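Local coordinates for Ycf54-like protein (PDB 5M2P) that takes part in protochlorophyllide formation in a cyanobacterium, apparently as a component of the magnesium protoporphyrin IX monomethyl ester cyclase, at residues 28-33 / 41-46; 49-54 / 92-97; 21-26 / 79-84. All blocks are in the same frame, centred on the assembly; numbering follows the deposited sequence.

Interaction 1: residues 28-33 / 41-46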
loop_
_atom_site.group_PDB
_atom_site.type_symbol
_atom_site.label_atom_id
_atom_site.label_comp_id
_atom_site.label_asym_id
_atom_site.label_seq_id
_atom_site.Cartn_x
_atom_site.Cartn_y
_atom_site.Cartn_z
ATOM N N LYS A 28 -8.075 10.466 1.807
ATOM C CA LYS A 28 -7.936 11.733 2.560
ATOM C C LYS A 28 -9.012 11.838 3.637
ATOM O O LYS A 28 -8.719 12.171 4.787
ATOM C CB LYS A 28 -8.028 12.913 1.601
ATOM C CG LYS A 28 -7.862 14.271 2.260
ATOM C CD LYS A 28 -8.376 15.386 1.358
ATOM C CE LYS A 28 -8.237 16.758 1.995
ATOM N NZ LYS A 28 -6.901 17.345 1.694
ATOM N N GLU A 29 -10.261 11.545 3.282
ATOM C CA GLU A 29 -11.340 11.588 4.259
ATOM C C GLU A 29 -11.146 10.586 5.372
ATOM O O GLU A 29 -11.456 10.868 6.527
ATOM C CB GLU A 29 -12.700 11.393 3.587
ATOM C CG GLU A 29 -13.168 12.644 2.859
ATOM C CD GLU A 29 -13.186 13.860 3.780
ATOM O OE1 GLU A 29 -13.895 13.801 4.815
ATOM O OE2 GLU A 29 -12.466 14.854 3.489
ATOM N N ARG A 30 -10.586 9.426 5.037
ATOM C CA ARG A 30 -10.338 8.408 6.048
ATOM C C ARG A 30 -9.259 8.889 7.036
ATOM O O ARG A 30 -9.419 8.738 8.236
ATOM C CB ARG A 30 -9.928 7.086 5.404
ATOM C CG ARG A 30 -9.854 5.906 6.360
ATOM C CD ARG A 30 -9.281 4.685 5.632
ATOM N NE ARG A 30 -9.168 3.471 6.462
ATOM C CZ ARG A 30 -10.182 2.643 6.716
ATOM N NH1 ARG A 30 -11.390 2.889 6.217
ATOM N NH2 ARG A 30 -9.991 1.577 7.475
ATOM N N ARG A 31 -8.187 9.498 6.533
ATOM C CA ARG A 31 -7.170 10.089 7.434
ATOM C C ARG A 31 -7.783 11.126 8.363
ATOM O O ARG A 31 -7.519 11.146 9.551
ATOM C CB ARG A 31 -6.015 10.721 6.655
ATOM C CG ARG A 31 -5.205 9.738 5.837
ATOM C CD ARG A 31 -4.044 10.404 5.127
ATOM N NE ARG A 31 -3.429 9.483 4.206
ATOM C CZ ARG A 31 -3.633 9.442 2.894
ATOM N NH1 ARG A 31 -4.408 10.329 2.279
ATOM N NH2 ARG A 31 -3.014 8.497 2.201
ATOM N N ARG A 32 -8.590 12.003 7.797
ATOM C CA ARG A 32 -9.216 13.055 8.572
ATOM C C ARG A 32 -10.188 12.500 9.621
ATOM O O ARG A 32 -10.184 12.943 10.765
ATOM C CB ARG A 32 -9.866 14.078 7.633
ATOM C CG ARG A 32 -8.823 14.850 6.825
ATOM C CD ARG A 32 -9.355 15.871 5.808
ATOM N NE ARG A 32 -9.864 17.089 6.443
ATOM C CZ ARG A 32 -9.129 18.070 6.995
ATOM N NH1 ARG A 32 -7.790 18.015 7.067
ATOM N NH2 ARG A 32 -9.757 19.112 7.528
ATOM N N ASP A 33 -10.963 11.478 9.250
ATOM C CA ASP A 33 -11.872 10.817 10.181
ATOM C C ASP A 33 -11.121 10.139 11.319
ATOM O O ASP A 33 -11.556 10.181 12.483
ATOM C CB ASP A 33 -12.753 9.783 9.453
ATOM C CG ASP A 33 -13.792 10.413 8.510
ATOM O OD1 ASP A 33 -14.040 11.640 8.567
ATOM O OD2 ASP A 33 -14.390 9.671 7.693
ATOM N N ILE A 41 -3.415 6.083 12.733
ATOM C CA ILE A 41 -3.411 5.805 11.312
ATOM C C ILE A 41 -2.729 4.449 11.121
ATOM O O ILE A 41 -1.649 4.204 11.652
ATOM C CB ILE A 41 -2.620 6.889 10.544
ATOM C CG1 ILE A 41 -3.351 8.236 10.574
ATOM C CG2 ILE A 41 -2.374 6.446 9.110
ATOM C CD1 ILE A 41 -4.611 8.318 9.758
ATOM N N ASP A 42 -3.389 3.556 10.391
ATOM C CA ASP A 42 -2.874 2.205 10.124
ATOM C C ASP A 42 -2.924 1.883 8.636
ATOM O O ASP A 42 -2.959 0.707 8.254
ATOM C CB ASP A 42 -3.633 1.160 10.943
ATOM C CG ASP A 42 -5.096 1.050 10.558
ATOM O OD1 ASP A 42 -5.589 1.869 9.756
ATOM O OD2 ASP A 42 -5.746 0.106 11.073
ATOM N N PHE A 43 -2.905 2.915 7.801
ATOM C CA PHE A 43 -2.883 2.757 6.354
ATOM C C PHE A 43 -2.104 3.929 5.803
ATOM O O PHE A 43 -2.153 5.024 6.360
ATOM C CB PHE A 43 -4.307 2.712 5.747
ATOM C CG PHE A 43 -5.083 3.977 5.962
ATOM C CD1 PHE A 43 -5.705 4.242 7.172
ATOM C CD2 PHE A 43 -5.141 4.957 4.969
ATOM C CE1 PHE A 43 -6.354 5.454 7.393
ATOM C CE2 PHE A 43 -5.803 6.145 5.186
ATOM C CZ PHE A 43 -6.424 6.391 6.399
ATOM N N TRP A 44 -1.420 3.691 4.698
ATOM C CA TRP A 44 -0.483 4.628 4.129
ATOM C C TRP A 44 -0.406 4.419 2.623
ATOM O O TRP A 44 -0.561 3.315 2.130
ATOM C CB TRP A 44 0.918 4.442 4.725
ATOM C CG TRP A 44 0.971 4.363 6.229
ATOM C CD1 TRP A 44 1.168 5.391 7.096
ATOM C CD2 TRP A 44 0.804 3.192 7.025
ATOM N NE1 TRP A 44 1.125 4.929 8.373
ATOM C CE2 TRP A 44 0.914 3.583 8.362
ATOM C CE3 TRP A 44 0.570 1.840 6.737
ATOM C CZ2 TRP A 44 0.798 2.675 9.415
ATOM C CZ3 TRP A 44 0.458 0.945 7.777
ATOM C CH2 TRP A 44 0.589 1.367 9.097
ATOM N N GLN A 45 -0.085 5.488 1.909
ATOM C CA GLN A 45 0.231 5.411 0.521
ATOM C C GLN A 45 1.727 5.631 0.387
ATOM O O GLN A 45 2.257 6.637 0.891
ATOM C CB GLN A 45 -0.575 6.446 -0.263
ATOM C CG GLN A 45 -0.223 6.469 -1.748
ATOM C CD GLN A 45 -1.287 7.161 -2.606
ATOM O OE1 GLN A 45 -2.439 6.757 -2.620
ATOM N NE2 GLN A 45 -0.883 8.182 -3.338
ATOM N N VAL A 46 2.404 4.689 -0.259
ATOM C CA VAL A 46 3.863 4.692 -0.370
ATOM C C VAL A 46 4.215 4.722 -1.838
ATOM O O VAL A 46 3.893 3.813 -2.583
ATOM C CB VAL A 46 4.478 3.422 0.284
ATOM C CG1 VAL A 46 6.003 3.455 0.181
ATOM C CG2 VAL A 46 4.046 3.287 1.737
HETATM O O HOH W 1 -7.039 0.916 7.610
HETATM O O HOH W 2 -1.821 7.716 5.716
HETATM O O HOH W 3 -0.186 8.013 3.352
#

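Interaction 2: residues 49-54 / 92-97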
loop_
_atom_site.group_PDB
_atom_site.type_symbol
_atom_site.label_atom_id
_atom_site.label_comp_id
_atom_site.label_asym_id
_atom_site.label_seq_id
_atom_site.Cartn_x
_atom_site.Cartn_y
_atom_site.Cartn_z
ATOM N N PRO A 49 7.444 1.796 -3.462
ATOM C CA PRO A 49 7.831 1.173 -2.186
ATOM C C PRO A 49 9.085 0.302 -2.219
ATOM O O PRO A 49 9.265 -0.552 -3.077
ATOM C CB PRO A 49 6.634 0.278 -1.864
ATOM C CG PRO A 49 5.922 0.101 -3.190
ATOM C CD PRO A 49 6.078 1.434 -3.877
ATOM N N ALA A 50 9.927 0.492 -1.208
ATOM C CA ALA A 50 11.115 -0.329 -1.043
ATOM C C ALA A 50 10.799 -1.779 -0.709
ATOM O O ALA A 50 11.600 -2.675 -0.948
ATOM C CB ALA A 50 11.975 0.259 0.049
ATOM N N PHE A 51 9.621 -2.046 -0.149
ATOM C CA PHE A 51 9.293 -3.448 0.179
ATOM C C PHE A 51 9.302 -4.369 -1.029
ATOM O O PHE A 51 9.503 -5.576 -0.894
ATOM C CB PHE A 51 7.983 -3.594 0.988
ATOM C CG PHE A 51 6.693 -3.296 0.232
ATOM C CD1 PHE A 51 6.227 -4.134 -0.775
ATOM C CD2 PHE A 51 5.887 -2.220 0.607
ATOM C CE1 PHE A 51 5.013 -3.892 -1.413
ATOM C CE2 PHE A 51 4.691 -1.966 -0.054
ATOM C CZ PHE A 51 4.266 -2.802 -1.046
ATOM N N LEU A 52 9.105 -3.800 -2.218
ATOM C CA LEU A 52 9.030 -4.596 -3.418
ATOM C C LEU A 52 10.337 -5.291 -3.755
ATOM O O LEU A 52 10.337 -6.222 -4.559
ATOM C CB LEU A 52 8.565 -3.717 -4.574
ATOM C CG LEU A 52 7.893 -4.384 -5.756
ATOM C CD1 LEU A 52 6.757 -5.323 -5.336
ATOM C CD2 LEU A 52 7.409 -3.269 -6.662
ATOM N N ASN A 53 11.451 -4.846 -3.138
ATOM C CA ASN A 53 12.750 -5.476 -3.365
ATOM C C ASN A 53 13.005 -6.725 -2.497
ATOM O O ASN A 53 14.008 -7.408 -2.650
ATOM C CB ASN A 53 13.883 -4.481 -3.110
ATOM C CG ASN A 53 13.977 -3.408 -4.156
ATOM O OD1 ASN A 53 13.482 -3.554 -5.281
ATOM N ND2 ASN A 53 14.581 -2.287 -3.771
ATOM N N ALA A 54 12.083 -7.045 -1.603
ATOM C CA ALA A 54 12.264 -8.193 -0.713
ATOM C C ALA A 54 12.166 -9.471 -1.515
ATOM O O ALA A 54 11.313 -9.588 -2.392
ATOM C CB ALA A 54 11.238 -8.202 0.378
ATOM N N GLY A 92 -0.946 -8.410 -1.877
ATOM C CA GLY A 92 -0.160 -9.384 -1.136
ATOM C C GLY A 92 0.046 -8.937 0.282
ATOM O O GLY A 92 -0.625 -8.023 0.760
ATOM N N GLU A 93 0.975 -9.592 0.954
ATOM C CA GLU A 93 1.253 -9.305 2.356
ATOM C C GLU A 93 2.696 -9.646 2.659
ATOM O O GLU A 93 3.331 -10.404 1.936
ATOM C CB GLU A 93 0.335 -10.098 3.294
ATOM C CG GLU A 93 0.598 -11.576 3.316
ATOM C CD GLU A 93 -0.438 -12.331 4.121
ATOM O OE1 GLU A 93 -0.052 -12.928 5.151
ATOM O OE2 GLU A 93 -1.622 -12.312 3.732
ATOM N N PHE A 94 3.179 -9.093 3.757
ATOM C CA PHE A 94 4.538 -9.354 4.220
ATOM C C PHE A 94 4.635 -9.011 5.693
ATOM O O PHE A 94 3.854 -8.233 6.216
ATOM C CB PHE A 94 5.582 -8.561 3.418
ATOM C CG PHE A 94 5.389 -7.078 3.442
ATOM C CD1 PHE A 94 5.880 -6.316 4.478
ATOM C CD2 PHE A 94 4.734 -6.428 2.415
ATOM C CE1 PHE A 94 5.728 -4.936 4.495
ATOM C CE2 PHE A 94 4.580 -5.048 2.415
ATOM C CZ PHE A 94 5.050 -4.289 3.446
ATOM N N GLU A 95 5.599 -9.603 6.384
ATOM C CA GLU A 95 5.884 -9.276 7.761
ATOM C C GLU A 95 7.029 -8.243 7.810
ATOM O O GLU A 95 7.999 -8.301 7.029
ATOM C CB GLU A 95 6.287 -10.530 8.544
ATOM C CG GLU A 95 5.349 -11.709 8.375
ATOM C CD GLU A 95 4.030 -11.501 9.050
ATOM O OE1 GLU A 95 4.041 -11.199 10.268
ATOM O OE2 GLU A 95 2.984 -11.669 8.367
ATOM N N ALA A 96 6.962 -7.319 8.759
ATOM C CA ALA A 96 8.018 -6.318 8.935
ATOM C C ALA A 96 7.957 -5.768 10.343
ATOM O O ALA A 96 6.893 -5.818 10.971
ATOM C CB ALA A 96 7.864 -5.189 7.940
ATOM N N PRO A 97 9.071 -5.213 10.848
ATOM C CA PRO A 97 10.358 -5.129 10.189
ATOM C C PRO A 97 11.083 -6.457 10.100
ATOM O O PRO A 97 10.975 -7.289 10.986
ATOM C CB PRO A 97 11.154 -4.204 11.107
ATOM C CG PRO A 97 10.611 -4.491 12.454
ATOM C CD PRO A 97 9.130 -4.630 12.199
#

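Interaction 3: residues 21-26 / 79-84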
loop_
_atom_site.group_PDB
_atom_site.type_symbol
_atom_site.label_atom_id
_atom_site.label_comp_id
_atom_site.label_asym_id
_atom_site.label_seq_id
_atom_site.Cartn_x
_atom_site.Cartn_y
_atom_site.Cartn_z
ATOM N N GLU A 21 -8.959 9.725 -8.711
ATOM C CA GLU A 21 -9.090 10.808 -7.740
ATOM C C GLU A 21 -10.171 10.618 -6.692
ATOM O O GLU A 21 -9.909 10.888 -5.522
ATOM C CB GLU A 21 -9.248 12.155 -8.427
ATOM C CG GLU A 21 -7.926 12.876 -8.655
ATOM C CD GLU A 21 -7.115 13.039 -7.370
ATOM O OE1 GLU A 21 -7.661 13.571 -6.381
ATOM O OE2 GLU A 21 -5.934 12.628 -7.342
ATOM N N PRO A 22 -11.367 10.126 -7.064
ATOM C CA PRO A 22 -12.360 9.870 -6.016
ATOM C C PRO A 22 -11.793 8.920 -4.949
ATOM O O PRO A 22 -12.026 9.121 -3.764
ATOM C CB PRO A 22 -13.544 9.250 -6.792
ATOM C CG PRO A 22 -13.441 9.876 -8.135
ATOM C CD PRO A 22 -11.957 9.986 -8.407
ATOM N N PHE A 23 -11.026 7.916 -5.367
ATOM C CA PHE A 23 -10.387 7.006 -4.418
ATOM C C PHE A 23 -9.426 7.754 -3.482
ATOM O O PHE A 23 -9.406 7.535 -2.259
ATOM C CB PHE A 23 -9.652 5.863 -5.144
ATOM C CG PHE A 23 -8.822 5.001 -4.224
ATOM C CD1 PHE A 23 -9.417 4.020 -3.475
ATOM C CD2 PHE A 23 -7.475 5.197 -4.089
ATOM C CE1 PHE A 23 -8.681 3.255 -2.614
ATOM C CE2 PHE A 23 -6.729 4.427 -3.224
ATOM C CZ PHE A 23 -7.329 3.457 -2.483
ATOM N N GLU A 24 -8.593 8.593 -4.061
ATOM C CA GLU A 24 -7.676 9.355 -3.248
ATOM C C GLU A 24 -8.432 10.252 -2.279
ATOM O O GLU A 24 -7.984 10.448 -1.153
ATOM C CB GLU A 24 -6.743 10.166 -4.126
ATOM C CG GLU A 24 -5.700 9.339 -4.851
ATOM C CD GLU A 24 -4.752 8.646 -3.883
ATOM O OE1 GLU A 24 -4.492 9.176 -2.781
ATOM O OE2 GLU A 24 -4.271 7.559 -4.202
ATOM N N GLU A 25 -9.582 10.788 -2.684
ATOM C CA GLU A 25 -10.402 11.577 -1.765
ATOM C C GLU A 25 -10.938 10.732 -0.613
ATOM O O GLU A 25 -11.012 11.198 0.518
ATOM C CB GLU A 25 -11.572 12.278 -2.504
ATOM C CG GLU A 25 -12.503 13.094 -1.608
ATOM C CD GLU A 25 -11.772 14.178 -0.838
ATOM O OE1 GLU A 25 -10.880 14.834 -1.424
ATOM O OE2 GLU A 25 -12.086 14.370 0.354
ATOM N N VAL A 26 -11.299 9.482 -0.883
ATOM C CA VAL A 26 -11.729 8.580 0.170
ATOM C C VAL A 26 -10.610 8.389 1.183
ATOM O O VAL A 26 -10.861 8.415 2.386
ATOM C CB VAL A 26 -12.200 7.203 -0.363
ATOM C CG1 VAL A 26 -12.478 6.240 0.772
ATOM C CG2 VAL A 26 -13.452 7.376 -1.214
ATOM N N ILE A 79 -7.551 -3.407 2.925
ATOM C CA ILE A 79 -6.946 -3.750 1.637
ATOM C C ILE A 79 -7.872 -4.600 0.779
ATOM O O ILE A 79 -7.864 -4.472 -0.421
ATOM C CB ILE A 79 -5.527 -4.339 1.820
ATOM C CG1 ILE A 79 -4.610 -3.319 2.510
ATOM C CG2 ILE A 79 -4.938 -4.758 0.485
ATOM C CD1 ILE A 79 -4.378 -2.056 1.730
ATOM N N VAL A 80 -8.712 -5.429 1.393
ATOM C CA VAL A 80 -9.721 -6.154 0.644
ATOM C C VAL A 80 -10.618 -5.138 -0.080
ATOM O O VAL A 80 -10.915 -5.292 -1.276
ATOM C CB VAL A 80 -10.566 -7.058 1.582
ATOM C CG1 VAL A 80 -11.786 -7.600 0.851
ATOM C CG2 VAL A 80 -9.701 -8.184 2.111
ATOM N N TRP A 81 -11.037 -4.105 0.637
ATOM C CA TRP A 81 -11.853 -3.030 0.059
ATOM C C TRP A 81 -11.102 -2.316 -1.054
ATOM O O TRP A 81 -11.647 -2.070 -2.107
ATOM C CB TRP A 81 -12.312 -2.020 1.116
ATOM C CG TRP A 81 -12.922 -0.768 0.522
ATOM C CD1 TRP A 81 -14.176 -0.629 0.035
ATOM C CD2 TRP A 81 -12.244 0.480 0.277
ATOM N NE1 TRP A 81 -14.334 0.626 -0.495
ATOM C CE2 TRP A 81 -13.161 1.326 -0.358
ATOM C CE3 TRP A 81 -10.942 0.952 0.532
ATOM C CZ2 TRP A 81 -12.835 2.614 -0.743
ATOM C CZ3 TRP A 81 -10.625 2.229 0.164
ATOM C CH2 TRP A 81 -11.565 3.053 -0.461
ATOM N N VAL A 82 -9.840 -1.998 -0.817
ATOM C CA VAL A 82 -9.069 -1.290 -1.842
ATOM C C VAL A 82 -9.036 -2.105 -3.133
ATOM O O VAL A 82 -9.194 -1.557 -4.237
ATOM C CB VAL A 82 -7.622 -0.990 -1.369
ATOM C CG1 VAL A 82 -6.767 -0.483 -2.512
ATOM C CG2 VAL A 82 -7.592 -0.005 -0.206
ATOM N N LYS A 83 -8.819 -3.416 -3.016
ATOM C CA LYS A 83 -8.783 -4.249 -4.215
ATOM C C LYS A 83 -10.120 -4.230 -4.950
ATOM O O LYS A 83 -10.177 -4.179 -6.163
ATOM C CB LYS A 83 -8.315 -5.669 -3.873
ATOM C CG LYS A 83 -8.564 -6.717 -4.953
ATOM C CD LYS A 83 -7.934 -6.539 -6.330
ATOM C CE LYS A 83 -8.468 -7.635 -7.261
ATOM N NZ LYS A 83 -7.973 -7.549 -8.671
ATOM N N LEU A 84 -11.222 -4.348 -4.212
ATOM C CA LEU A 84 -12.537 -4.383 -4.842
ATOM C C LEU A 84 -12.892 -3.028 -5.438
ATOM O O LEU A 84 -13.629 -2.961 -6.413
ATOM C CB LEU A 84 -13.569 -4.797 -3.804
ATOM C CG LEU A 84 -13.455 -6.227 -3.323
ATOM C CD1 LEU A 84 -14.380 -6.358 -2.140
ATOM C CD2 LEU A 84 -13.796 -7.245 -4.404
#

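Interaction 1: residues 28-33 / 41-46
The aliphatic stem of Arg30 lies over one face of the Phe43 ring, with CD 3.6 Å from the ring centroid in a CH-pi contact. Because CG is anti to the backbone N (chi1 -171°) and the chain stays extended as far as NE, the stem runs across the ring and carries the guanidinium past it. The charged end, turned 72° from the ring plane, is at most a weak cation-pi partner. Arg31 meets the same ring differently: its backbone N approaches the edge, and its CG lies 3.6 Å from Phe43 CZ. Ile41 adds its CD1 methyl at 3.9 Å from Arg31 CA. Helix 21-36 is thereby laid against 43-47, an outermost strand of the four-stranded antiparallel sheet, and Phe78 and the edge-to-face Tyr34 also meet the Phe43 ring.

Polar contact runs through water. One water accepts from Arg30 NH2 at 3.0 Å and donates to Asp42 OD1, which also bonds Tyr34 OH. A second lies in the plane of the Arg31 guanidinium, accepting from NE at 2.8 Å and donating to Phe43 O. The third accepts from Gln45 N at 2.9 Å and, weakly, from Arg31 NH2.

Interaction 2: residues 49-54 / 92-97
Phe51 and Phe94 both place CG between the backbone N and the carbonyl carbon (chi1 70° and 58°), and these two torsions swing the rings toward each other from backbones whose nearest CA atoms, those of the same two residues, are 8.6 Å apart. The side chains arrive at about a right angle. Phe94 brings one corner of its ring over the middle of Phe51, so that its CE2 stands 3.5 Å above the Phe51 plane and lies within about 4 Å of all six ring carbons. The planes are inclined by 37°, which makes the pair neither a stack nor an edge-to-face arrangement. Phe51 returns the contact through its stem: CB sits over the face of the Phe94 ring, 4.2 Å from its centroid, as a CH-pi partner. On the opposite face of Phe51, Pro49 CB rests 3.4 Å above the plane, nearer the rim, and the ring is held between its own chain and the strand.

Phe51 belongs to a short 3-10 turn at 50-53, in which Asn53 N bonds Ala50 O at 3.1 Å. The turn lies in the connection from strand 43-47 to helix 58-63, whereas Phe94 is carried by 90-96, an outermost strand of the antiparallel sheet. Phe51 also packs on Ala70 and Val72 of strand 68-73 and meets the ring of Tyr9, which places the pair on the sheet face away from helices 21-36 and 76-86. Ile101 and Glu56 touch Phe94 from the loops.

With both rings buried and carbon meeting carbon throughout, the attraction across this contact is dispersive and hydrophobic, and its specificity lies in the fit of one ring corner over a ring centre instead of in directional bonds.

Interaction 3: residues 21-26 / 79-84
Phe23 and Trp81 slide past each other in opposite directions between two antiparallel helices, 21-36 and 76-86, which lie side by side on one face of the sheet. The segments are inclined at 163° and their axes come no nearer than 12.5 Å, a wide separation for neighbouring helices, and the large aromatic side chains span it. Both reach across in the same way, with CG anti to the backbone N, which in Trp81 (chi1 169°) sends the indole out toward the opposite helix.

The Phe23 ring and the six-membered ring of Trp81 are nearly parallel, with 22° between their planes, but they are displaced so far that they hardly overlap; their centroids are 5.6 Å apart. The closest atoms of the two rings are Phe23 CE1 and Trp81 CZ3, 3.5 Å apart. Val82 crosses the phenylalanine side chain at about a right angle and sets CG1 at 4.0 Å from Phe23 CZ. Deeper in, Phe23 touches Ile71 of the sheet and Val82 touches Ala10, so this part of the helix pair is seated on the strands beneath, while Trp81 also meets the ring of Phe78 within its own helix.

Toward the surface, one turn beyond Phe23, Val26 approaches the indole from the opposite direction and sets its CG1 methyl 3.5 Å from Trp81 CH2.

Burial and chemistry vary together across the three contacts. Interaction 2 is buried and made by two phenylalanines alone, a loop pinned to one border strand, 90-96. Interaction 1 is a surface contact at the other border strand, 43-47, where arginine stems supply the packing and waters carry the polar links. Interaction 3 is intermediate: apolar throughout but only partly buried. Interactions 1 and 3 share helix 21-36, which meets a strand along one part and helix 76-86 along another; their centres are about 11 Å apart. Phe51 of interaction 2 meets Ala70 and Val72 of strand 68-73, whereas Phe23 of interaction 3 meets Ile71 between them, so these two contacts lie on different faces of the sheet.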